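Local coordinates for heme utilization carrier protein (Escherichia coli O157:H7, PDB 6U9J) that probably binds and carries heme in the cytosol as part of heme utilization, in a pathway linked to anaerobic heme degradation, at residues 50-55 and 72-77. Residues are numbered along the deposited sequence; the frame is centred on the assembly and turned at random.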
loop_
_atom_site.group_PDB
_atom_site.type_symbol
_atom_site.label_atom_id
_atom_site.label_comp_id
_atom_site.label_asym_id
_atom_site.label_seq_id
_atom_site.Cartn_x
_atom_site.Cartn_y
_atom_site.Cartn_z
ATOM N N THR A 50 -19.331 7.674 -0.763
ATOM C CA THR A 50 -19.818 7.901 -2.121
ATOM C C THR A 50 -19.091 7.012 -3.125
ATOM O O THR A 50 -19.728 6.358 -3.954
ATOM C CB THR A 50 -19.669 9.380 -2.483
ATOM O OG1 THR A 50 -20.521 10.157 -1.639
ATOM C CG2 THR A 50 -20.072 9.638 -3.937
ATOM N N VAL A 51 -17.761 6.932 -3.025
ATOM C CA VAL A 51 -16.975 6.131 -3.970
ATOM C C VAL A 51 -17.308 4.653 -3.838
ATOM O O VAL A 51 -17.216 3.889 -4.809
ATOM C CB VAL A 51 -15.470 6.406 -3.760
ATOM C CG1 VAL A 51 -14.584 5.540 -4.684
ATOM C CG2 VAL A 51 -15.176 7.878 -3.978
ATOM N N CYS A 52 -17.705 4.222 -2.635
ATOM C CA CYS A 52 -18.090 2.832 -2.413
ATOM C C CYS A 52 -19.249 2.393 -3.299
ATOM O O CYS A 52 -19.497 1.189 -3.429
ATOM C CB CYS A 52 -18.485 2.623 -0.948
ATOM S SG CYS A 52 -17.080 2.556 0.199
ATOM N N GLU A 53 -19.967 3.334 -3.914
ATOM C CA GLU A 53 -21.102 2.993 -4.752
ATOM C C GLU A 53 -20.778 2.982 -6.241
ATOM O O GLU A 53 -21.651 2.640 -7.043
ATOM C CB GLU A 53 -22.245 3.974 -4.493
ATOM C CG GLU A 53 -22.650 4.003 -3.036
ATOM C CD GLU A 53 -23.848 4.885 -2.784
ATOM O OE1 GLU A 53 -24.844 4.386 -2.206
ATOM O OE2 GLU A 53 -23.790 6.072 -3.159
ATOM N N TRP A 54 -19.545 3.321 -6.623
ATOM C CA TRP A 54 -19.224 3.620 -8.016
ATOM C C TRP A 54 -18.833 2.405 -8.845
ATOM O O TRP A 54 -18.651 2.550 -10.064
ATOM C CB TRP A 54 -18.081 4.630 -8.073
ATOM C CG TRP A 54 -18.442 6.017 -7.670
ATOM C CD1 TRP A 54 -19.675 6.480 -7.300
ATOM C CD2 TRP A 54 -17.553 7.139 -7.615
ATOM N NE1 TRP A 54 -19.601 7.823 -7.007
ATOM C CE2 TRP A 54 -18.310 8.251 -7.193
ATOM C CE3 TRP A 54 -16.186 7.310 -7.883
ATOM C CZ2 TRP A 54 -17.747 9.522 -7.035
ATOM C CZ3 TRP A 54 -15.624 8.569 -7.714
ATOM C CH2 TRP A 54 -16.408 9.661 -7.292
ATOM N N GLY A 55 -18.681 1.230 -8.241
ATOM C CA GLY A 55 -18.166 0.090 -8.986
ATOM C C GLY A 55 -16.658 -0.058 -8.902
ATOM O O GLY A 55 -16.046 0.340 -7.908
ATOM N N GLY A 72 -11.065 -2.796 -7.944
ATOM C CA GLY A 72 -12.269 -3.430 -7.457
ATOM C C GLY A 72 -13.099 -2.423 -6.688
ATOM O O GLY A 72 -12.765 -1.246 -6.603
ATOM N N GLU A 73 -14.186 -2.918 -6.110
ATOM C CA GLU A 73 -15.062 -2.033 -5.366
ATOM C C GLU A 73 -14.370 -1.565 -4.092
ATOM O O GLU A 73 -13.689 -2.342 -3.417
ATOM C CB GLU A 73 -16.370 -2.746 -5.039
ATOM C CG GLU A 73 -17.183 -3.072 -6.281
ATOM C CD GLU A 73 -18.588 -3.553 -5.962
ATOM O OE1 GLU A 73 -18.790 -4.135 -4.873
ATOM O OE2 GLU A 73 -19.485 -3.358 -6.810
ATOM N N LEU A 74 -14.538 -0.281 -3.768
ATOM C CA LEU A 74 -13.959 0.256 -2.546
ATOM C C LEU A 74 -14.677 -0.337 -1.338
ATOM O O LEU A 74 -15.909 -0.258 -1.261
ATOM C CB LEU A 74 -14.073 1.783 -2.535
ATOM C CG LEU A 74 -13.150 2.497 -1.548
ATOM C CD1 LEU A 74 -11.698 2.359 -1.995
ATOM C CD2 LEU A 74 -13.540 3.961 -1.355
ATOM N N PRO A 75 -13.964 -0.951 -0.388
ATOM C CA PRO A 75 -14.635 -1.505 0.793
ATOM C C PRO A 75 -15.175 -0.407 1.693
ATOM O O PRO A 75 -14.582 0.668 1.820
ATOM C CB PRO A 75 -13.532 -2.310 1.493
ATOM C CG PRO A 75 -12.254 -1.751 1.002
ATOM C CD PRO A 75 -12.510 -1.182 -0.376
ATOM N N SER A 76 -16.320 -0.685 2.312
ATOM C CA SER A 76 -16.820 0.177 3.365
ATOM C C SER A 76 -15.922 0.067 4.597
ATOM O O SER A 76 -15.087 -0.838 4.718
ATOM C CB SER A 76 -18.252 -0.204 3.732
ATOM O OG SER A 76 -18.276 -1.400 4.494
ATOM N N GLY A 77 -16.092 1.008 5.523
ATOM C CA GLY A 77 -15.296 0.970 6.731
ATOM C C GLY A 77 -16.028 1.570 7.911
ATOM O O GLY A 77 -17.113 2.140 7.777
HETATM O O HOH W 1 -16.359 1.331 -5.363
#
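A water-bridged seam joins the turn that follows helix 44-51 to the linker that carries the chain from the six-stranded antiparallel sheet into the three-stranded one. Val-51, Cys-52 and Gly-55 meet Glu-73, Leu-74 and Pro-75 here. On the side of Gly-55 and Glu-73 one water donates to Val-51 O at 2.8 Å and to Gly-55 O at 2.7 Å, and accepts from Leu-74 N at 2.9 Å. Leu-74 N thus reaches both carbonyls through a single molecule. The type I beta turn from Val-51 to Trp-54 folds the chain back, and Gly-55, just beyond it, presents its O to the same water as Val-51 O; the turn's closing bond runs from Trp-54 N to Val-51 O at 3.0 Å, so that oxygen accepts twice. Beside the water, the CG methylene of Glu-73 lies against the Gly-55 carbonyl, 3.9 Å from its O.

The Leu-74 side chain, whose CG stands anti to the backbone N (chi1 -162°), makes the apolar part. Its CD2 branch comes up beside CG1 of Val-51 at 3.8 Å, the two side chains crossing at a slant, while Cys-52 SG touches the same methyl. The sulfur, beside its own backbone N (chi1 -76°), reaches over the linker main chain and sits 3.4 Å from Leu-74 O and 3.5 Å from Pro-75 O.

Neighbouring elements close in around this join. Trp-48 of helix 44-51 gives its indole NE1 to Pro-75 O, and Arg-87 bonds Ser-76 OG. Leu-74 also packs on Thr-59 of strand 56-62 and Met-92 of strand 92-96, touching both sheets, while Val-51 rests on Ile-119 of strand 114-122 and Trp-54 on helix 144-157.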